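Local coordinates for protein luciferase-like monooxygenase (Streptomyces bottropensis, PDB 4US5) that probably works as a flavin-dependent monooxygenase of the bacterial luciferase family, adding oxygen to a substrate on a TIM-barrel scaffold, at residues B[6-11]-B[40-45]; B[225-230]-B[310-315]; B[229-234]-B[326-331]; B[236-241]-B[259-264]. All blocks are in the same frame, centred on the assembly; numbering follows the deposited sequence.

From the N terminus, interaction 1 comes first: it closes the loop from strand 6-11 through helix 21-38 to strand 42-45. Farther on, strand 221-229 opens a much longer loop that interaction 2 closes at strand 309-313. The end of strand 221-229 begins interaction 3, which shares C229 and A230 with interaction 2 and closes on helix 319-332. Interaction 4, between helices 233-251 and 261-268, is nested inside the loops of both. Strand 309-313 also pairs with strand 6-11, so interactions 1 and 2 are neighbouring parts of one closed sheet; interaction 3 brings in the outer helix 319-332, and interaction 4 ties two helices lying between strands 221-229 and 309-313.

Interaction 1 of 4, residues B[6-11]-B[40-45]; sequences KLSVVE and YERFWV. With NA (sodium ion), chain R; NA (sodium ion), chain L.
A parallel beta-alpha-beta unit, the repeating element of the TIM barrel, brings strands 6-11 and 42-45 side by side, their axes only 11° apart. Four backbone bonds lace them: E41 N to L7 O, V9 N to R42 O, W44 N to V9 O (2.8 Å) and E11 N to W44 O (2.7 Å). S8, small and polar, lies against the R42 backbone, where its OG accepts a weak bond from R42 N; E309 is its stronger partner. V9, branched at CB as suits a strand, is wedged between two rings: CG2 lies 3.7 Å from Y40 CD2, and CG1 lies 3.6 Å from F43 CE2. F43 reaches along the strand to E11, its CZ 3.6 Å from E11 CB. With CG anti to the carbonyl carbon (chi1 -75°), the Y40 ring swings across L7, placing CE2 3.5 Å from L7 CB. Replacing Y40 with an alanine would probably open a gap beside L7 and V9 and leave the carbonyl of Y326, which the tyrosine hydroxyl binds, without that partner. At the C-terminal end of strand 6-11, V10 O binds one sodium ion and E11 OE2 another at 2.8 Å; E11 also bonds S28 and forms a salt bridge with R322. Helix 21-38 packs on V9, Y40 and F43, helix 59-68 on F43 and V45, and helix 319-332 on L7, V9 and Y40, while strand 309-313 continues the sheet beyond strand 6-11.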
loop_
_atom_site.group_PDB
_atom_site.type_symbol
_atom_site.label_atom_id
_atom_site.label_comp_id
_atom_site.label_asym_id
_atom_site.label_seq_id
_atom_site.Cartn_x
_atom_site.Cartn_y
_atom_site.Cartn_z
ATOM N N LYS B 6 -19.120 21.892 -0.599
ATOM C CA LYS B 6 -17.988 21.368 -1.329
ATOM C C LYS B 6 -18.273 19.922 -1.774
ATOM O O LYS B 6 -19.136 19.255 -1.215
ATOM C CB LYS B 6 -16.753 21.391 -0.434
ATOM C CG LYS B 6 -16.290 22.792 -0.065
ATOM C CD LYS B 6 -15.186 22.775 0.960
ATOM C CE LYS B 6 -14.920 24.209 1.400
ATOM N NZ LYS B 6 -14.040 24.286 2.588
ATOM N N LEU B 7 -17.548 19.465 -2.785
ATOM C CA LEU B 7 -17.725 18.110 -3.320
ATOM C C LEU B 7 -16.443 17.315 -3.225
ATOM O O LEU B 7 -15.351 17.850 -3.426
ATOM C CB LEU B 7 -18.152 18.144 -4.758
ATOM C CG LEU B 7 -19.464 18.841 -5.105
ATOM C CD1 LEU B 7 -19.688 18.663 -6.600
ATOM C CD2 LEU B 7 -20.619 18.267 -4.292
ATOM N N SER B 8 -16.594 16.038 -2.892
ATOM C CA SER B 8 -15.504 15.096 -2.800
ATOM C C SER B 8 -15.962 13.776 -3.455
ATOM O O SER B 8 -17.130 13.640 -3.885
ATOM C CB SER B 8 -15.118 14.853 -1.361
ATOM O OG SER B 8 -14.420 15.979 -0.864
ATOM N N VAL B 9 -15.025 12.846 -3.634
ATOM C CA VAL B 9 -15.308 11.569 -4.330
ATOM C C VAL B 9 -15.005 10.426 -3.357
ATOM O O VAL B 9 -14.009 10.470 -2.660
ATOM C CB VAL B 9 -14.445 11.363 -5.594
ATOM C CG1 VAL B 9 -14.781 10.054 -6.262
ATOM C CG2 VAL B 9 -14.567 12.528 -6.562
ATOM N N VAL B 10 -15.927 9.469 -3.270
ATOM C CA VAL B 10 -15.716 8.218 -2.559
ATOM C C VAL B 10 -15.828 7.117 -3.591
ATOM O O VAL B 10 -16.879 6.955 -4.240
ATOM C CB VAL B 10 -16.731 8.055 -1.397
ATOM C CG1 VAL B 10 -16.501 6.764 -0.647
ATOM C CG2 VAL B 10 -16.631 9.243 -0.437
ATOM N N GLU B 11 -14.735 6.377 -3.765
ATOM C CA GLU B 11 -14.564 5.453 -4.840
ATOM C C GLU B 11 -14.453 4.023 -4.295
ATOM O O GLU B 11 -13.480 3.675 -3.635
ATOM C CB GLU B 11 -13.301 5.826 -5.632
ATOM C CG GLU B 11 -12.763 4.732 -6.592
ATOM C CD GLU B 11 -13.680 4.454 -7.765
ATOM O OE1 GLU B 11 -14.871 4.133 -7.564
ATOM O OE2 GLU B 11 -13.208 4.558 -8.919
ATOM N N TYR B 40 -12.585 19.148 -6.743
ATOM C CA TYR B 40 -13.063 18.336 -5.611
ATOM C C TYR B 40 -12.069 18.416 -4.448
ATOM O O TYR B 40 -10.853 18.555 -4.655
ATOM C CB TYR B 40 -13.326 16.880 -6.069
ATOM C CG TYR B 40 -14.589 16.694 -6.897
ATOM C CD1 TYR B 40 -14.660 17.095 -8.207
ATOM C CD2 TYR B 40 -15.693 16.021 -6.364
ATOM C CE1 TYR B 40 -15.822 16.903 -8.958
ATOM C CE2 TYR B 40 -16.855 15.818 -7.088
ATOM C CZ TYR B 40 -16.929 16.264 -8.377
ATOM O OH TYR B 40 -18.056 16.088 -9.115
ATOM N N GLU B 41 -12.569 18.321 -3.229
ATOM C CA GLU B 41 -11.751 18.483 -2.022
ATOM C C GLU B 41 -10.864 17.286 -1.712
ATOM O O GLU B 41 -9.684 17.456 -1.398
ATOM C CB GLU B 41 -12.605 18.746 -0.775
ATOM C CG GLU B 41 -13.493 19.941 -0.871
ATOM C CD GLU B 41 -12.747 21.246 -1.020
ATOM O OE1 GLU B 41 -11.645 21.389 -0.398
ATOM O OE2 GLU B 41 -13.241 22.071 -1.829
ATOM N N ARG B 42 -11.455 16.081 -1.749
ATOM C CA ARG B 42 -10.747 14.835 -1.420
ATOM C C ARG B 42 -11.269 13.681 -2.258
ATOM O O ARG B 42 -12.397 13.709 -2.758
ATOM C CB ARG B 42 -10.814 14.489 0.071
ATOM C CG ARG B 42 -12.189 14.055 0.602
ATOM C CD ARG B 42 -12.293 14.187 2.114
ATOM N NE ARG B 42 -12.409 15.584 2.556
ATOM C CZ ARG B 42 -11.581 16.194 3.415
ATOM N NH1 ARG B 42 -10.505 15.581 3.909
ATOM N NH2 ARG B 42 -11.822 17.445 3.774
ATOM N N PHE B 43 -10.439 12.662 -2.380
ATOM C CA PHE B 43 -10.758 11.463 -3.132
ATOM C C PHE B 43 -10.483 10.308 -2.173
ATOM O O PHE B 43 -9.330 10.076 -1.784
ATOM C CB PHE B 43 -9.861 11.369 -4.355
ATOM C CG PHE B 43 -10.246 10.244 -5.310
ATOM C CD1 PHE B 43 -9.846 8.935 -5.066
ATOM C CD2 PHE B 43 -11.021 10.498 -6.413
ATOM C CE1 PHE B 43 -10.207 7.927 -5.916
ATOM C CE2 PHE B 43 -11.367 9.492 -7.275
ATOM C CZ PHE B 43 -10.951 8.204 -7.030
ATOM N N TRP B 44 -11.533 9.608 -1.772
ATOM C CA TRP B 44 -11.382 8.492 -0.886
ATOM C C TRP B 44 -11.562 7.180 -1.604
ATOM O O TRP B 44 -12.416 7.059 -2.486
ATOM C CB TRP B 44 -12.412 8.591 0.237
ATOM C CG TRP B 44 -12.080 9.546 1.304
ATOM C CD1 TRP B 44 -10.948 10.301 1.426
ATOM C CD2 TRP B 44 -12.914 9.899 2.398
ATOM N NE1 TRP B 44 -11.010 11.063 2.553
ATOM C CE2 TRP B 44 -12.198 10.824 3.193
ATOM C CE3 TRP B 44 -14.188 9.494 2.813
ATOM C CZ2 TRP B 44 -12.730 11.409 4.328
ATOM C CZ3 TRP B 44 -14.715 10.066 3.969
ATOM C CH2 TRP B 44 -13.978 10.981 4.727
ATOM N N VAL B 45 -10.818 6.176 -1.173
ATOM C CA VAL B 45 -10.915 4.826 -1.721
ATOM C C VAL B 45 -11.454 3.898 -0.615
ATOM O O VAL B 45 -10.871 3.848 0.481
ATOM C CB VAL B 45 -9.553 4.320 -2.203
ATOM C CG1 VAL B 45 -9.660 2.908 -2.813
ATOM C CG2 VAL B 45 -8.957 5.275 -3.220
HETATM NA NA NA R . -17.970 5.747 -6.357
HETATM NA NA NA L . -13.420 2.543 -10.852
HETATM O O HOH W 1 -15.273 21.294 -3.700
HETATM O O HOH W 2 -15.655 1.292 -12.241
#

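Interaction 2 of 4, residues B[225-230]-B[310-315]; sequences VVVCCA and LGVVSM. With NA (sodium ion), chain M.
V313 N donates to V225 O at 2.8 Å in an almost straight bond (177° at the hydrogen), approaching somewhat out of the carbonyl plane. The same oxygen also receives a CH contact from V312 CA. On V313 the other backbone polar group is used too, its O accepting from V227 N at 3.0 Å, and V225 N donates to G311 O. These parallel bridges join strands 225-229 and 310-313 of the TIM barrel, which diverge by 58° so that the ladder is short. Valines suit both faces, being compact and branched at CB. V226 CG2 meets V313 CG1 at 3.8 Å; among the residues of the other face V312 CG1 touches V227 CG2 at 3.9 Å. Where the strands part, a water takes over, donating to V227 O and accepting from M315 N. S314 O binds a sodium ion at 2.9 Å, and its hydroxyl bonds R322 and Y326. Direct bonds thus give way to a water that bridges the strands, while the sodium holds only the 310-315 side; V227 O, M315 N and S314 O all keep partners as the strands separate, and the valines supply purely apolar cohesion.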
loop_
_atom_site.group_PDB
_atom_site.type_symbol
_atom_site.label_atom_id
_atom_site.label_comp_id
_atom_site.label_asym_id
_atom_site.label_seq_id
_atom_site.Cartn_x
_atom_site.Cartn_y
_atom_site.Cartn_z
ATOM N N VAL B 225 -23.016 10.295 -0.292
ATOM C CA VAL B 225 -24.226 10.149 -1.072
ATOM C C VAL B 225 -23.880 9.502 -2.399
ATOM O O VAL B 225 -22.853 9.811 -2.985
ATOM C CB VAL B 225 -24.899 11.512 -1.369
ATOM C CG1 VAL B 225 -25.628 12.035 -0.141
ATOM C CG2 VAL B 225 -23.899 12.542 -1.882
ATOM N N VAL B 226 -24.762 8.626 -2.871
ATOM C CA VAL B 226 -24.756 8.199 -4.237
ATOM C C VAL B 226 -25.482 9.226 -5.088
ATOM O O VAL B 226 -26.604 9.704 -4.744
ATOM C CB VAL B 226 -25.425 6.830 -4.400
ATOM C CG1 VAL B 226 -25.736 6.535 -5.844
ATOM C CG2 VAL B 226 -24.557 5.753 -3.835
ATOM N N VAL B 227 -24.839 9.624 -6.179
ATOM C CA VAL B 227 -25.451 10.541 -7.107
ATOM C C VAL B 227 -25.305 10.002 -8.510
ATOM O O VAL B 227 -24.241 9.503 -8.887
ATOM C CB VAL B 227 -24.801 11.928 -7.053
ATOM C CG1 VAL B 227 -25.476 12.900 -8.011
ATOM C CG2 VAL B 227 -24.796 12.460 -5.633
ATOM N N CYS B 228 -26.384 10.102 -9.273
ATOM C CA CYS B 228 -26.383 9.764 -10.679
ATOM C C CYS B 228 -26.938 10.956 -11.455
ATOM O O CYS B 228 -28.159 11.191 -11.487
ATOM C CB CYS B 228 -27.245 8.513 -10.883
ATOM S SG CYS B 228 -27.282 7.916 -12.569
ATOM N N CYS B 229 -26.029 11.767 -12.002
ATOM C CA CYS B 229 -26.375 13.026 -12.651
ATOM C C CYS B 229 -26.107 12.947 -14.170
ATOM O O CYS B 229 -25.104 12.368 -14.619
ATOM C CB CYS B 229 -25.599 14.168 -12.027
ATOM S SG CYS B 229 -25.977 15.788 -12.722
ATOM N N ALA B 230 -27.035 13.469 -14.964
ATOM C CA ALA B 230 -26.844 13.572 -16.417
ATOM C C ALA B 230 -27.544 14.846 -16.865
ATOM O O ALA B 230 -28.159 15.517 -16.055
ATOM C CB ALA B 230 -27.423 12.395 -17.130
ATOM N N LEU B 310 -19.926 16.932 0.356
ATOM C CA LEU B 310 -20.622 15.743 -0.044
ATOM C C LEU B 310 -19.571 14.816 -0.595
ATOM O O LEU B 310 -18.854 15.196 -1.545
ATOM C CB LEU B 310 -21.661 16.044 -1.108
ATOM C CG LEU B 310 -22.731 17.065 -0.705
ATOM C CD1 LEU B 310 -23.573 17.491 -1.871
ATOM C CD2 LEU B 310 -23.576 16.502 0.421
ATOM N N GLY B 311 -19.510 13.615 -0.038
ATOM C CA GLY B 311 -18.686 12.519 -0.583
ATOM C C GLY B 311 -19.483 11.715 -1.627
ATOM O O GLY B 311 -20.410 10.970 -1.305
ATOM N N VAL B 312 -19.162 11.920 -2.884
ATOM C CA VAL B 312 -20.027 11.477 -3.966
ATOM C C VAL B 312 -19.609 10.135 -4.475
ATOM O O VAL B 312 -18.510 9.975 -5.083
ATOM C CB VAL B 312 -20.064 12.477 -5.129
ATOM C CG1 VAL B 312 -20.947 11.985 -6.264
ATOM C CG2 VAL B 312 -20.532 13.864 -4.637
ATOM N N VAL B 313 -20.496 9.183 -4.275
ATOM C CA VAL B 313 -20.312 7.794 -4.647
ATOM C C VAL B 313 -21.133 7.597 -5.925
ATOM O O VAL B 313 -22.179 8.253 -6.132
ATOM C CB VAL B 313 -20.867 6.862 -3.536
ATOM C CG1 VAL B 313 -20.723 5.408 -3.886
ATOM C CG2 VAL B 313 -20.193 7.145 -2.205
ATOM N N SER B 314 -20.683 6.682 -6.777
ATOM C CA SER B 314 -21.421 6.339 -7.972
ATOM C C SER B 314 -21.402 4.827 -8.257
ATOM O O SER B 314 -20.450 4.116 -7.906
ATOM C CB SER B 314 -20.905 7.147 -9.156
ATOM O OG SER B 314 -19.497 6.956 -9.334
HETATM N N MSE B 315 -22.478 4.351 -8.881
HETATM C CA MSE B 315 -22.600 2.961 -9.318
HETATM C C MSE B 315 -23.053 3.023 -10.757
HETATM O O MSE B 315 -24.184 2.696 -11.070
HETATM C CB MSE B 315 -23.611 2.236 -8.456
HETATM C CG MSE B 315 -23.013 1.740 -7.141
HETATM SE SE MSE B 315 -22.987 3.168 -5.819
HETATM C CE MSE B 315 -22.656 2.116 -4.195
HETATM NA NA NA M . -19.526 4.122 -10.688
HETATM O O HOH W 3 -24.378 6.538 -9.374
HETATM O O HOH W 4 -17.981 2.830 -12.429
#

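Interaction 3 of 4, residues B[229-234]-B[326-331]; sequences CAETDA and YRLLAE
Segment 229-234 runs off the end of a strand and turns into the start of helix 233-251, while 326-331 is regular helix, and their CA atoms come no nearer than the 7.0 Å between C229 and L328. In TIM-barrel terms, the C-terminal end of strand 221-229 and the loop after it meet an outer helix, 319-332. No hydrogen bond crosses; the contact is apolar and centres on L328. Its CB faces C229 SG at 3.9 Å. The sulfur stands anti to the backbone N of its own residue (chi1 -178°), which carries it to the helix, and a cysteine is slim and apolar enough to fit between strand and helix. L329 adds a lighter touch, its CG 4.3 Å from C229 CB, and also touches V294 of helix 291-305, as C229 does. A230 suits the turn because its methyl points away from the helix, so the leucine meets the backbone: L328 CD1 rests 3.5 Å from A230 C and 3.6 Å from E231 N. E231, exposed, bends at chi2 and crosses the leucine at about a right angle. Beyond it, T232 is the N-cap of helix 233-251, its hydroxyl accepting from E235 N. The last link of the contact is a carboxylate oxygen against a methyl, E231 OE1 lying 3.8 Å from L328 CD2.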
loop_
_atom_site.group_PDB
_atom_site.type_symbol
_atom_site.label_atom_id
_atom_site.label_comp_id
_atom_site.label_asym_id
_atom_site.label_seq_id
_atom_site.Cartn_x
_atom_site.Cartn_y
_atom_site.Cartn_z
ATOM N N CYS B 229 -26.029 11.767 -12.002
ATOM C CA CYS B 229 -26.375 13.026 -12.651
ATOM C C CYS B 229 -26.107 12.947 -14.170
ATOM O O CYS B 229 -25.104 12.368 -14.619
ATOM C CB CYS B 229 -25.599 14.168 -12.027
ATOM S SG CYS B 229 -25.977 15.788 -12.722
ATOM N N ALA B 230 -27.035 13.469 -14.964
ATOM C CA ALA B 230 -26.844 13.572 -16.417
ATOM C C ALA B 230 -27.544 14.846 -16.865
ATOM O O ALA B 230 -28.159 15.517 -16.055
ATOM C CB ALA B 230 -27.423 12.395 -17.130
ATOM N N GLU B 231 -27.373 15.203 -18.133
ATOM C CA GLU B 231 -27.800 16.525 -18.592
ATOM C C GLU B 231 -29.301 16.727 -18.398
ATOM O O GLU B 231 -29.723 17.823 -18.146
ATOM C CB GLU B 231 -27.382 16.748 -20.034
ATOM C CG GLU B 231 -27.539 18.196 -20.489
ATOM C CD GLU B 231 -26.496 19.150 -19.872
ATOM O OE1 GLU B 231 -25.319 19.088 -20.322
ATOM O OE2 GLU B 231 -26.842 19.968 -18.955
ATOM N N THR B 232 -30.075 15.659 -18.529
ATOM C CA THR B 232 -31.559 15.733 -18.409
ATOM C C THR B 232 -32.014 14.642 -17.463
ATOM O O THR B 232 -31.295 13.656 -17.272
ATOM C CB THR B 232 -32.249 15.482 -19.778
ATOM O OG1 THR B 232 -31.917 14.176 -20.244
ATOM C CG2 THR B 232 -31.838 16.522 -20.820
ATOM N N ASP B 233 -33.198 14.809 -16.873
ATOM C CA ASP B 233 -33.775 13.810 -16.001
ATOM C C ASP B 233 -33.910 12.461 -16.702
ATOM O O ASP B 233 -33.670 11.431 -16.096
ATOM C CB ASP B 233 -35.157 14.264 -15.443
ATOM C CG ASP B 233 -35.059 15.418 -14.362
ATOM O OD1 ASP B 233 -34.148 15.412 -13.480
ATOM O OD2 ASP B 233 -35.950 16.323 -14.379
ATOM N N ALA B 234 -34.284 12.472 -17.989
ATOM C CA ALA B 234 -34.468 11.227 -18.723
ATOM C C ALA B 234 -33.126 10.487 -18.873
ATOM O O ALA B 234 -33.075 9.273 -18.764
ATOM C CB ALA B 234 -35.056 11.482 -20.107
ATOM N N TYR B 326 -19.774 13.454 -12.744
ATOM C CA TYR B 326 -18.942 14.237 -11.896
ATOM C C TYR B 326 -18.620 15.629 -12.451
ATOM O O TYR B 326 -18.451 16.568 -11.689
ATOM C CB TYR B 326 -17.637 13.453 -11.518
ATOM C CG TYR B 326 -17.875 12.368 -10.508
ATOM C CD1 TYR B 326 -18.219 11.093 -10.901
ATOM C CD2 TYR B 326 -17.735 12.607 -9.134
ATOM C CE1 TYR B 326 -18.449 10.075 -9.970
ATOM C CE2 TYR B 326 -17.971 11.589 -8.204
ATOM C CZ TYR B 326 -18.330 10.335 -8.632
ATOM O OH TYR B 326 -18.506 9.297 -7.691
ATOM N N ARG B 327 -18.475 15.736 -13.780
ATOM C CA ARG B 327 -18.278 17.026 -14.444
ATOM C C ARG B 327 -19.487 17.938 -14.247
ATOM O O ARG B 327 -19.350 19.086 -13.886
ATOM C CB ARG B 327 -18.094 16.827 -15.943
ATOM C CG ARG B 327 -16.710 16.475 -16.340
ATOM C CD ARG B 327 -16.457 16.938 -17.783
ATOM N NE ARG B 327 -15.336 16.243 -18.349
ATOM C CZ ARG B 327 -14.090 16.703 -18.304
ATOM N NH1 ARG B 327 -13.831 17.872 -17.725
ATOM N NH2 ARG B 327 -13.098 15.987 -18.840
ATOM N N LEU B 328 -20.658 17.390 -14.459
ATOM C CA LEU B 328 -21.911 18.171 -14.318
ATOM C C LEU B 328 -22.126 18.619 -12.890
ATOM O O LEU B 328 -22.534 19.766 -12.633
ATOM C CB LEU B 328 -23.106 17.356 -14.794
ATOM C CG LEU B 328 -23.199 17.057 -16.269
ATOM C CD1 LEU B 328 -24.282 16.028 -16.511
ATOM C CD2 LEU B 328 -23.441 18.335 -17.099
ATOM N N LEU B 329 -21.762 17.764 -11.923
ATOM C CA LEU B 329 -21.856 18.145 -10.522
ATOM C C LEU B 329 -20.905 19.291 -10.131
ATOM O O LEU B 329 -21.279 20.190 -9.381
ATOM C CB LEU B 329 -21.594 16.934 -9.593
ATOM C CG LEU B 329 -22.689 15.909 -9.464
ATOM C CD1 LEU B 329 -22.162 14.647 -8.754
ATOM C CD2 LEU B 329 -23.854 16.522 -8.702
ATOM N N ALA B 330 -19.666 19.228 -10.595
ATOM C CA ALA B 330 -18.729 20.274 -10.324
ATOM C C ALA B 330 -19.282 21.627 -10.816
ATOM O O ALA B 330 -19.106 22.650 -10.151
ATOM C CB ALA B 330 -17.400 19.996 -10.997
ATOM N N GLU B 331 -19.847 21.624 -12.001
ATOM C CA GLU B 331 -20.423 22.864 -12.614
ATOM C C GLU B 331 -21.657 23.320 -11.790
ATOM O O GLU B 331 -21.765 24.472 -11.401
ATOM C CB GLU B 331 -20.822 22.573 -14.058
ATOM C CG GLU B 331 -21.430 23.753 -14.825
ATOM C CD GLU B 331 -21.948 23.366 -16.229
ATOM O OE1 GLU B 331 -22.214 22.164 -16.505
ATOM O OE2 GLU B 331 -22.111 24.287 -17.061
#

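Interaction 4 of 4, residues B[236-241]-B[259-264]; sequences AQRVYA and PPADLA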
loop_
_atom_site.group_PDB
_atom_site.type_symbol
_atom_site.label_atom_id
_atom_site.label_comp_id
_atom_site.label_asym_id
_atom_site.label_seq_id
_atom_site.Cartn_x
_atom_site.Cartn_y
_atom_site.Cartn_z
ATOM N N ALA B 236 -30.511 10.852 -16.959
ATOM C CA ALA B 236 -30.132 10.415 -15.590
ATOM C C ALA B 236 -30.837 9.124 -15.248
ATOM O O ALA B 236 -30.227 8.220 -14.644
ATOM C CB ALA B 236 -30.464 11.476 -14.563
ATOM N N GLN B 237 -32.137 9.009 -15.588
ATOM C CA GLN B 237 -32.883 7.779 -15.246
ATOM C C GLN B 237 -32.339 6.578 -15.979
ATOM O O GLN B 237 -32.283 5.482 -15.432
ATOM C CB GLN B 237 -34.383 7.924 -15.551
ATOM C CG GLN B 237 -35.122 8.801 -14.542
ATOM C CD GLN B 237 -35.055 8.255 -13.133
ATOM O OE1 GLN B 237 -35.207 7.048 -12.906
ATOM N NE2 GLN B 237 -34.825 9.121 -12.193
ATOM N N ARG B 238 -31.926 6.776 -17.225
ATOM C CA ARG B 238 -31.318 5.710 -18.000
ATOM C C ARG B 238 -30.013 5.216 -17.310
ATOM O O ARG B 238 -29.829 4.013 -17.101
ATOM C CB ARG B 238 -30.998 6.173 -19.412
ATOM C CG ARG B 238 -30.200 5.178 -20.251
ATOM C CD ARG B 238 -29.751 5.756 -21.592
ATOM N NE ARG B 238 -28.701 4.896 -22.163
ATOM C CZ ARG B 238 -27.398 4.981 -21.914
ATOM N NH1 ARG B 238 -26.889 5.978 -21.205
ATOM N NH2 ARG B 238 -26.579 4.093 -22.458
ATOM N N VAL B 239 -29.143 6.150 -16.968
ATOM C CA VAL B 239 -27.851 5.796 -16.298
ATOM C C VAL B 239 -28.133 5.095 -14.921
ATOM O O VAL B 239 -27.457 4.126 -14.546
ATOM C CB VAL B 239 -26.940 7.042 -16.141
ATOM C CG1 VAL B 239 -25.642 6.678 -15.412
ATOM C CG2 VAL B 239 -26.623 7.641 -17.501
ATOM N N TYR B 240 -29.179 5.536 -14.225
ATOM C CA TYR B 240 -29.575 4.992 -12.923
ATOM C C TYR B 240 -30.133 3.567 -12.985
ATOM O O TYR B 240 -30.110 2.858 -12.004
ATOM C CB TYR B 240 -30.653 5.921 -12.318
ATOM C CG TYR B 240 -31.174 5.545 -10.977
ATOM C CD1 TYR B 240 -30.318 5.249 -9.912
ATOM C CD2 TYR B 240 -32.556 5.571 -10.722
ATOM C CE1 TYR B 240 -30.812 4.940 -8.655
ATOM C CE2 TYR B 240 -33.054 5.295 -9.451
ATOM C CZ TYR B 240 -32.186 4.986 -8.433
ATOM O OH TYR B 240 -32.700 4.680 -7.198
ATOM N N ALA B 241 -30.604 3.154 -14.149
ATOM C CA ALA B 241 -31.204 1.837 -14.305
ATOM C C ALA B 241 -30.244 0.699 -13.931
ATOM O O ALA B 241 -30.654 -0.317 -13.380
ATOM C CB ALA B 241 -31.704 1.667 -15.728
ATOM N N PRO B 259 -24.655 -4.072 -14.349
ATOM C CA PRO B 259 -25.161 -4.249 -15.723
ATOM C C PRO B 259 -25.166 -2.960 -16.580
ATOM O O PRO B 259 -25.270 -1.832 -16.047
ATOM C CB PRO B 259 -26.586 -4.728 -15.501
ATOM C CG PRO B 259 -26.999 -4.134 -14.191
ATOM C CD PRO B 259 -25.740 -4.097 -13.348
ATOM N N PRO B 260 -25.122 -3.119 -17.911
ATOM C CA PRO B 260 -25.170 -1.935 -18.781
ATOM C C PRO B 260 -26.507 -1.232 -18.680
ATOM O O PRO B 260 -27.529 -1.886 -18.438
ATOM C CB PRO B 260 -24.908 -2.497 -20.193
ATOM C CG PRO B 260 -24.733 -3.963 -20.060
ATOM C CD PRO B 260 -24.986 -4.389 -18.647
ATOM N N ALA B 261 -26.494 0.085 -18.889
ATOM C CA ALA B 261 -27.667 0.916 -18.684
ATOM C C ALA B 261 -28.854 0.492 -19.560
ATOM O O ALA B 261 -29.976 0.371 -19.076
ATOM C CB ALA B 261 -27.319 2.387 -18.924
ATOM N N ASP B 262 -28.617 0.324 -20.848
ATOM C CA ASP B 262 -29.730 0.054 -21.794
ATOM C C ASP B 262 -30.390 -1.287 -21.511
ATOM O O ASP B 262 -31.616 -1.381 -21.432
ATOM C CB ASP B 262 -29.253 0.172 -23.235
ATOM C CG ASP B 262 -28.953 1.613 -23.627
ATOM O OD1 ASP B 262 -29.689 2.521 -23.185
ATOM O OD2 ASP B 262 -27.996 1.840 -24.378
ATOM N N LEU B 263 -29.586 -2.295 -21.259
ATOM C CA LEU B 263 -30.101 -3.581 -20.800
ATOM C C LEU B 263 -30.901 -3.427 -19.514
ATOM O O LEU B 263 -31.981 -4.019 -19.348
ATOM C CB LEU B 263 -28.950 -4.543 -20.545
ATOM C CG LEU B 263 -29.268 -5.995 -20.116
ATOM C CD1 LEU B 263 -28.127 -6.950 -20.478
ATOM C CD2 LEU B 263 -29.563 -6.117 -18.630
ATOM N N ALA B 264 -30.358 -2.660 -18.573
ATOM C CA ALA B 264 -31.050 -2.448 -17.308
ATOM C C ALA B 264 -32.390 -1.731 -17.488
ATOM O O ALA B 264 -33.348 -2.047 -16.806
ATOM C CB ALA B 264 -30.147 -1.678 -16.324
#
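R238 grips the carboxylate of D262 with two nitrogens side-on. NE donates to OD1 at 2.8 Å, and NH2 donates to OD2 at 3.3 Å in the straighter bond of the two, 174° at the hydrogen. Both oxygens lie close to the guanidinium plane, yet each is met from above the carboxylate plane, since the two flat groups are turned 57° apart. The arginine chain is extended from CG to NE, with CG anti to the backbone N (chi1 173°), a shape long enough to span the gap to the neighbouring helix. Its third nitrogen, NH1, forms a salt bridge with E235, one turn earlier in its own helix, and has a long, weak ion pair with D321. D262 and E235 thus flank the guanidinium, with D321 a weak third, and probably stabilise its positive charge. Replacing R238 with a leucine would probably leave D262 and E235 without their shared cation and A261 without the guanidinium face it packs on. The pair joins helix 233-251 to the short helix 261-268, whose N-cap position is held by P260; both lie in the chain between TIM-barrel strands 221-229 and 309-313, consistent with an insertion. Alanines let the helices come close. A261 CB lies over the centre of one guanidinium face, 4.0 Å from R238 CZ, and also 3.5 Å from R238 O. Nearby, A241 CB meets A264 CB at 3.7 Å. Along the backbone, Y240 N donates to A236 O, and A264 N to P260 O. P259 O accepts from the T242 hydroxyl.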